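Local structure of acetyl xylan esterase (Paenibacillus sp. R4, 6AGQ) at residues 263-271 with 309-320; 84-92 with 104-114. The protein hydrolyses acetyl esters and probably removes acetyl groups from xylan, working as a cold-active enzyme of the alpha/beta-hydrolase clan. One frame throughout, in Å; residues are numbered along the deposited sequence.

Contact 1: residues 263-271 with 309-320; sequences KARTLMAIT and HEEAMMRFIEAY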
# COMPACT_ATOMS: atom_id res chain seq x y z
N LYS A 263 0.14 5.09 43.70
CA LYS A 263 0.90 6.08 44.55
C LYS A 263 2.42 6.09 44.32
O LYS A 263 3.12 7.01 44.76
CB LYS A 263 0.69 5.82 46.04
CG LYS A 263 -0.62 6.32 46.63
CD LYS A 263 -1.64 5.20 46.87
CE LYS A 263 -2.48 5.45 48.13
NZ LYS A 263 -3.06 6.82 48.16
N ALA A 264 2.91 5.02 43.69
CA ALA A 264 4.22 4.98 43.09
C ALA A 264 4.50 6.22 42.25
O ALA A 264 3.62 6.79 41.65
CB ALA A 264 4.38 3.67 42.24
N ARG A 265 5.77 6.61 42.24
CA ARG A 265 6.32 7.60 41.33
C ARG A 265 6.40 7.00 39.94
O ARG A 265 6.89 5.90 39.83
CB ARG A 265 7.73 8.04 41.81
CG ARG A 265 8.43 9.00 40.87
CD ARG A 265 9.83 9.41 41.35
NE ARG A 265 9.81 9.86 42.73
CZ ARG A 265 9.60 11.10 43.16
NH1 ARG A 265 9.43 12.15 42.34
NH2 ARG A 265 9.63 11.32 44.49
N THR A 266 5.95 7.72 38.92
CA THR A 266 5.75 7.16 37.56
C THR A 266 6.48 7.97 36.49
O THR A 266 6.46 9.22 36.55
CB THR A 266 4.27 7.18 37.21
OG1 THR A 266 3.54 6.48 38.21
CG2 THR A 266 3.98 6.49 35.87
N LEU A 267 7.16 7.26 35.57
CA LEU A 267 7.81 7.84 34.38
C LEU A 267 7.14 7.19 33.21
O LEU A 267 7.40 5.98 32.92
CB LEU A 267 9.31 7.53 34.30
CG LEU A 267 10.04 7.96 33.00
CD1 LEU A 267 10.11 9.47 32.90
CD2 LEU A 267 11.45 7.45 32.89
N MET A 268 6.33 7.96 32.51
CA MET A 268 5.69 7.55 31.30
C MET A 268 6.27 8.10 29.98
O MET A 268 6.41 9.29 29.84
CB MET A 268 4.20 7.89 31.39
CG MET A 268 3.44 7.20 30.26
SD MET A 268 1.69 7.45 30.18
CE MET A 268 1.10 6.84 31.77
N ALA A 269 6.54 7.22 29.02
CA ALA A 269 6.76 7.57 27.61
C ALA A 269 5.48 7.61 26.77
O ALA A 269 4.66 6.67 26.79
CB ALA A 269 7.70 6.54 26.96
N ILE A 270 5.33 8.69 25.99
CA ILE A 270 4.21 8.79 25.05
C ILE A 270 4.77 9.20 23.71
O ILE A 270 5.64 10.08 23.63
CB ILE A 270 3.20 9.82 25.54
CG1 ILE A 270 2.73 9.44 26.94
CG2 ILE A 270 2.04 9.99 24.54
CD1 ILE A 270 1.78 10.45 27.60
N THR A 271 4.29 8.57 22.67
CA THR A 271 4.78 8.81 21.34
C THR A 271 3.63 9.42 20.57
O THR A 271 2.54 8.84 20.50
CB THR A 271 5.26 7.48 20.69
OG1 THR A 271 4.33 6.44 20.99
CG2 THR A 271 6.64 7.06 21.31
N HIS A 309 15.16 5.89 24.99
CA HIS A 309 14.35 5.83 26.21
C HIS A 309 15.04 5.04 27.31
O HIS A 309 14.83 5.31 28.49
CB HIS A 309 12.93 5.28 26.00
CG HIS A 309 12.03 5.59 27.15
ND1 HIS A 309 11.80 6.88 27.58
CD2 HIS A 309 11.37 4.78 28.02
CE1 HIS A 309 11.03 6.86 28.66
NE2 HIS A 309 10.77 5.60 28.97
N GLU A 310 15.89 4.10 26.92
CA GLU A 310 16.52 3.19 27.85
C GLU A 310 17.35 3.96 28.86
O GLU A 310 17.21 3.76 30.07
CB GLU A 310 17.37 2.16 27.09
CG GLU A 310 17.39 0.81 27.77
CD GLU A 310 16.11 -0.01 27.56
OE1 GLU A 310 15.05 0.56 27.23
OE2 GLU A 310 16.18 -1.24 27.71
N GLU A 311 18.17 4.87 28.34
CA GLU A 311 18.88 5.83 29.15
C GLU A 311 18.00 6.68 30.05
O GLU A 311 18.37 6.98 31.16
CB GLU A 311 19.66 6.79 28.24
CG GLU A 311 20.60 7.75 28.99
CD GLU A 311 21.51 8.57 28.07
OE1 GLU A 311 21.72 9.78 28.40
OE2 GLU A 311 22.03 8.01 27.05
N ALA A 312 16.88 7.17 29.54
CA ALA A 312 15.98 7.99 30.33
C ALA A 312 15.47 7.20 31.58
O ALA A 312 15.32 7.76 32.66
CB ALA A 312 14.80 8.44 29.45
N MET A 313 15.20 5.89 31.40
CA MET A 313 14.71 5.01 32.47
C MET A 313 15.82 4.69 33.49
O MET A 313 15.60 4.77 34.70
CB MET A 313 14.16 3.73 31.91
CG MET A 313 12.90 3.96 31.14
SD MET A 313 12.25 2.38 30.63
CE MET A 313 13.29 1.88 29.27
N MET A 314 17.00 4.43 32.98
CA MET A 314 18.19 4.28 33.81
C MET A 314 18.40 5.44 34.74
O MET A 314 18.52 5.20 35.91
CB MET A 314 19.43 3.97 32.98
CG MET A 314 19.37 2.61 32.31
SD MET A 314 20.77 2.42 31.19
CE MET A 314 20.31 1.02 30.16
N ARG A 315 18.37 6.68 34.24
CA ARG A 315 18.51 7.90 35.10
C ARG A 315 17.41 8.03 36.16
O ARG A 315 17.66 8.39 37.29
CB ARG A 315 18.47 9.18 34.27
CG ARG A 315 19.65 9.39 33.34
CD ARG A 315 19.68 10.78 32.72
NE ARG A 315 20.80 10.87 31.78
CZ ARG A 315 22.08 11.15 32.09
NH1 ARG A 315 22.47 11.43 33.34
NH2 ARG A 315 22.99 11.15 31.11
N PHE A 316 16.18 7.77 35.75
CA PHE A 316 15.04 7.73 36.63
C PHE A 316 15.17 6.70 37.76
O PHE A 316 14.97 7.03 38.94
CB PHE A 316 13.80 7.43 35.77
CG PHE A 316 12.52 7.50 36.52
CD1 PHE A 316 11.99 8.72 36.91
CD2 PHE A 316 11.81 6.35 36.80
CE1 PHE A 316 10.79 8.80 37.63
CE2 PHE A 316 10.62 6.40 37.46
CZ PHE A 316 10.11 7.63 37.88
N ILE A 317 15.52 5.47 37.37
CA ILE A 317 15.77 4.39 38.31
C ILE A 317 16.94 4.72 39.26
O ILE A 317 16.82 4.54 40.48
CB ILE A 317 15.96 3.06 37.58
CG1 ILE A 317 14.57 2.58 37.18
CG2 ILE A 317 16.68 2.03 38.48
CD1 ILE A 317 14.56 1.52 36.11
N GLU A 318 18.05 5.20 38.70
CA GLU A 318 19.21 5.57 39.53
C GLU A 318 18.87 6.67 40.50
O GLU A 318 19.35 6.66 41.61
CB GLU A 318 20.42 5.98 38.68
CG GLU A 318 21.41 4.85 38.40
CD GLU A 318 22.62 4.96 39.31
OE1 GLU A 318 23.49 5.82 39.01
OE2 GLU A 318 22.69 4.21 40.31
N ALA A 319 18.05 7.64 40.08
CA ALA A 319 17.68 8.73 40.98
C ALA A 319 16.75 8.39 42.09
O ALA A 319 16.81 9.01 43.15
CB ALA A 319 17.11 9.90 40.18
N TYR A 320 15.79 7.52 41.84
CA TYR A 320 14.61 7.37 42.73
C TYR A 320 14.38 5.98 43.32
O TYR A 320 13.67 5.88 44.30
CB TYR A 320 13.32 7.83 42.00
CG TYR A 320 13.30 9.31 41.62
CD1 TYR A 320 13.22 10.29 42.60
CD2 TYR A 320 13.36 9.71 40.27
CE1 TYR A 320 13.21 11.65 42.26
CE2 TYR A 320 13.36 11.06 39.93
CZ TYR A 320 13.30 12.02 40.92
OH TYR A 320 13.30 13.33 40.58
O HOH W 1 8.80 4.72 30.99
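The guanidinium of Arg265 lies flat on one face of the Tyr320 ring, the two planes only 10° apart, while Ala319 CB covers the opposite face of that ring. Leu267 CB sits over the centre of one face of Phe316, and Ala269 CB rests on one face of the His309 ring, toward its rim. These three pairs seat the C-terminal helix 309-320 on strand 265-271 of the central sheet of an alpha/beta-hydrolase fold; strand and helix run almost antiparallel (174°), their axes 10.2 Å apart. Alternate strand residues turn their side chains to the helix, which gives the pairs their spacing.

Arg265 extends through CG and CD, then bends at chi3 (-50°), which brings the guanidinium over the tyrosine. Its CD lies over the ring face, 3.5 Å from Tyr320 CG, as a CH-pi contact, while CZ lies off-centre from the ring in a cation-pi contact and Arg265 NE comes within 3.4 Å of Tyr320 CD1. A long, flat cation suits this partly exposed end, where its aliphatic part also meets Phe316. Without the guanidinium and its methylenes, as with an alanine here, one face of Tyr320 would probably lose its cover and the ring would be freer to turn.

Farther in, around Leu267, the packing is apolar. Leu267 CB stands 3.5 Å from the centroid of the Phe316 ring, and Leu267 CD2 reaches back along that side chain to Phe316 CB at 3.7 Å. Strand 203-207 also touches Phe316, through Leu203. Ala269 is small enough to admit an imidazole over its methyl, with Ala269 CB 3.8 Å from His309 CE1. The histidine is useful for its two nitrogens: ND1 is hydrogen-bonded to Tyr298 OH, while at the ring edge a water lies in plane, 3.0 Å from His309 NE2, and donates to Leu267 O at 2.7 Å.

Contact 2: residues 84-92 with 104-114; sequences GSLPVLVKY and ELLQWASMGMA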
# COMPACT_ATOMS: atom_id res chain seq x y z
N GLY A 84 17.75 -8.98 51.58
CA GLY A 84 17.06 -7.67 51.48
C GLY A 84 17.85 -6.49 50.92
O GLY A 84 17.53 -5.36 51.25
N SER A 85 18.84 -6.75 50.06
CA SER A 85 19.77 -5.70 49.59
C SER A 85 19.56 -5.22 48.13
O SER A 85 19.83 -4.06 47.82
CB SER A 85 21.22 -6.16 49.75
OG SER A 85 21.53 -7.27 48.90
N LEU A 86 19.06 -6.08 47.26
CA LEU A 86 19.04 -5.79 45.85
C LEU A 86 17.73 -5.14 45.47
O LEU A 86 16.66 -5.74 45.68
CB LEU A 86 19.19 -7.07 44.99
CG LEU A 86 20.53 -7.79 45.06
CD1 LEU A 86 20.57 -8.92 44.06
CD2 LEU A 86 21.72 -6.88 44.79
N PRO A 87 17.80 -3.96 44.85
CA PRO A 87 16.57 -3.47 44.19
C PRO A 87 16.13 -4.39 43.04
O PRO A 87 16.88 -5.27 42.62
CB PRO A 87 16.93 -2.05 43.74
CG PRO A 87 18.42 -1.92 43.86
CD PRO A 87 18.95 -3.06 44.68
N VAL A 88 14.89 -4.26 42.58
CA VAL A 88 14.37 -5.21 41.60
C VAL A 88 13.46 -4.54 40.58
O VAL A 88 12.69 -3.69 40.91
CB VAL A 88 13.69 -6.47 42.24
CG1 VAL A 88 12.42 -6.15 42.98
CG2 VAL A 88 13.36 -7.53 41.20
N LEU A 89 13.58 -4.99 39.33
CA LEU A 89 12.76 -4.54 38.24
C LEU A 89 11.95 -5.72 37.66
O LEU A 89 12.47 -6.82 37.34
CB LEU A 89 13.65 -3.89 37.20
CG LEU A 89 12.91 -3.11 36.13
CD1 LEU A 89 13.71 -1.88 35.77
CD2 LEU A 89 12.61 -3.98 34.91
N VAL A 90 10.66 -5.51 37.52
CA VAL A 90 9.79 -6.52 36.87
C VAL A 90 9.35 -5.97 35.55
O VAL A 90 8.71 -4.87 35.45
CB VAL A 90 8.59 -6.90 37.80
CG1 VAL A 90 7.65 -7.86 37.12
CG2 VAL A 90 9.10 -7.55 39.09
N LYS A 91 9.70 -6.72 34.52
CA LYS A 91 9.37 -6.38 33.15
C LYS A 91 8.16 -7.23 32.60
O LYS A 91 8.15 -8.45 32.69
CB LYS A 91 10.59 -6.63 32.26
CG LYS A 91 10.36 -6.44 30.80
CD LYS A 91 11.65 -6.38 30.00
CE LYS A 91 11.33 -6.13 28.53
NZ LYS A 91 12.56 -6.33 27.70
N TYR A 92 7.22 -6.57 31.95
CA TYR A 92 6.05 -7.24 31.33
C TYR A 92 6.09 -6.94 29.86
O TYR A 92 6.55 -5.89 29.44
CB TYR A 92 4.79 -6.68 31.93
CG TYR A 92 4.62 -6.81 33.44
CD1 TYR A 92 4.63 -8.02 34.04
CD2 TYR A 92 4.39 -5.70 34.23
CE1 TYR A 92 4.44 -8.15 35.40
CE2 TYR A 92 4.18 -5.82 35.58
CZ TYR A 92 4.22 -7.07 36.17
OH TYR A 92 4.05 -7.20 37.53
N GLU A 104 18.68 -9.23 27.53
CA GLU A 104 17.89 -8.02 27.62
C GLU A 104 17.64 -7.52 29.03
O GLU A 104 17.10 -6.44 29.21
CB GLU A 104 16.50 -8.26 27.02
CG GLU A 104 16.45 -8.68 25.55
CD GLU A 104 15.02 -8.96 25.13
OE1 GLU A 104 14.11 -8.31 25.71
OE2 GLU A 104 14.79 -9.84 24.25
N LEU A 105 17.97 -8.30 30.04
CA LEU A 105 17.90 -7.85 31.42
C LEU A 105 19.29 -7.46 31.99
O LEU A 105 19.38 -6.98 33.11
CB LEU A 105 17.29 -8.96 32.26
CG LEU A 105 15.93 -9.48 31.79
CD1 LEU A 105 15.41 -10.63 32.65
CD2 LEU A 105 14.92 -8.33 31.79
N LEU A 106 20.35 -7.65 31.21
CA LEU A 106 21.72 -7.27 31.63
C LEU A 106 21.93 -5.83 32.16
O LEU A 106 22.63 -5.61 33.13
CB LEU A 106 22.69 -7.51 30.45
CG LEU A 106 24.08 -6.89 30.58
CD1 LEU A 106 24.86 -7.43 31.80
CD2 LEU A 106 24.82 -7.14 29.26
N GLN A 107 21.48 -4.87 31.41
CA GLN A 107 21.48 -3.48 31.79
C GLN A 107 21.08 -3.27 33.24
O GLN A 107 21.77 -2.56 33.97
CB GLN A 107 20.52 -2.66 30.94
CG GLN A 107 19.80 -3.39 29.81
CD GLN A 107 18.72 -2.55 29.19
OE1 GLN A 107 18.74 -1.32 29.30
NE2 GLN A 107 17.76 -3.20 28.56
N TRP A 108 19.99 -3.91 33.67
CA TRP A 108 19.53 -3.78 35.06
C TRP A 108 20.50 -4.42 36.00
O TRP A 108 20.84 -3.78 36.98
CB TRP A 108 18.17 -4.37 35.21
CG TRP A 108 17.23 -3.83 34.17
CD1 TRP A 108 16.53 -4.56 33.29
CD2 TRP A 108 16.92 -2.45 33.90
NE1 TRP A 108 15.82 -3.75 32.47
CE2 TRP A 108 16.00 -2.44 32.85
CE3 TRP A 108 17.30 -1.22 34.49
CZ2 TRP A 108 15.46 -1.26 32.31
CZ3 TRP A 108 16.76 -0.03 33.98
CH2 TRP A 108 15.85 -0.06 32.89
N ALA A 109 21.01 -5.63 35.67
CA ALA A 109 21.96 -6.29 36.52
C ALA A 109 23.27 -5.52 36.66
O ALA A 109 23.86 -5.47 37.74
CB ALA A 109 22.24 -7.71 36.03
N SER A 110 23.73 -4.92 35.58
CA SER A 110 24.96 -4.14 35.66
C SER A 110 24.80 -2.91 36.54
O SER A 110 25.79 -2.41 37.05
CB SER A 110 25.44 -3.76 34.25
OG SER A 110 24.73 -2.62 33.82
N MET A 111 23.59 -2.42 36.76
CA MET A 111 23.35 -1.36 37.78
C MET A 111 23.16 -1.88 39.19
O MET A 111 22.70 -1.13 40.08
CB MET A 111 22.12 -0.50 37.44
CG MET A 111 22.13 0.10 36.05
SD MET A 111 20.52 0.71 35.58
CE MET A 111 20.40 2.20 36.57
N GLY A 112 23.44 -3.16 39.41
CA GLY A 112 23.29 -3.78 40.73
C GLY A 112 21.86 -4.19 41.10
O GLY A 112 21.51 -4.23 42.26
N MET A 113 21.05 -4.51 40.12
CA MET A 113 19.65 -4.83 40.39
C MET A 113 19.35 -6.22 39.98
O MET A 113 19.97 -6.75 39.08
CB MET A 113 18.77 -3.88 39.61
CG MET A 113 18.76 -2.49 40.22
SD MET A 113 18.34 -1.19 39.07
CE MET A 113 16.89 -1.80 38.20
N ALA A 114 18.37 -6.81 40.62
CA ALA A 114 17.75 -8.01 40.11
C ALA A 114 16.72 -7.64 39.07
O ALA A 114 16.24 -6.52 39.06
CB ALA A 114 17.09 -8.76 41.24
O HOH W 2 12.67 -9.04 27.92
O HOH W 3 14.57 -4.64 29.26
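Leu86 opens the contact by laying CD2 against the carbonyl oxygen of Gly112, 3.7 Å away. Next, the Pro87 ring crosses the Met113 side chain at about a right angle, CG to CG 3.7 Å. Having no N-H, a proline is tolerated where the pairing with Ala114 begins, since what the bond needs from it is its carbonyl: Pro87 O accepts Ala114 N at 2.9 Å. Val88 pairs with Ala114 in a parallel bridge, their side chains on the same face of the sheet, and the small alanine lets Val88 CG2 rest beside its methyl. Leu89 N then returns a bond to Ala114 O at 3.1 Å.

The Leu89 side chain, its CG anti to the backbone N (chi1 -168°), brings CD1 over the centre of the six-membered ring of Trp108, 3.6 Å from the centroid, while Met113 CE touches Leu89 CB. Lys91 is fully extended, which carries its ammonium to Glu104: NZ and OE1 form a salt bridge with a weak hydrogen bond of 3.2 Å, and a water also links Lys91 NZ to Glu104 O. Helix 106-110 ends in a Schellman motif whose C-prime residue, Gly112, takes the positive phi (81°) easily allowed to glycine. The chain thus turns directly into the next strand, completing a beta-alpha-beta crossover between the neighbouring parallel strands 86-92 and 114-118 of the alpha/beta-hydrolase sheet.

In the fold
Contact 2 closes before contact 1 opens along the chain, yet their centres lie about 14 Å apart and both rest on the same mixed sheet. Between strands 86-92 and 265-271 stand strands 179-184 and 203-207, the former leading into a probable nucleophile elbow. Helix 309-320 spans this interval, so the last helix of the fold meets the early crossover. Ile317 CD1 packs on Trp108 CZ3 at 3.4 Å, and Glu310 OE2 probably accepts a hydrogen bond from Gln107 NE2. Sequence-distant parts are thereby joined in one layer over the sheet. Both contacts also touch a second subunit, placing this layer at an interface of the six-chain assembly.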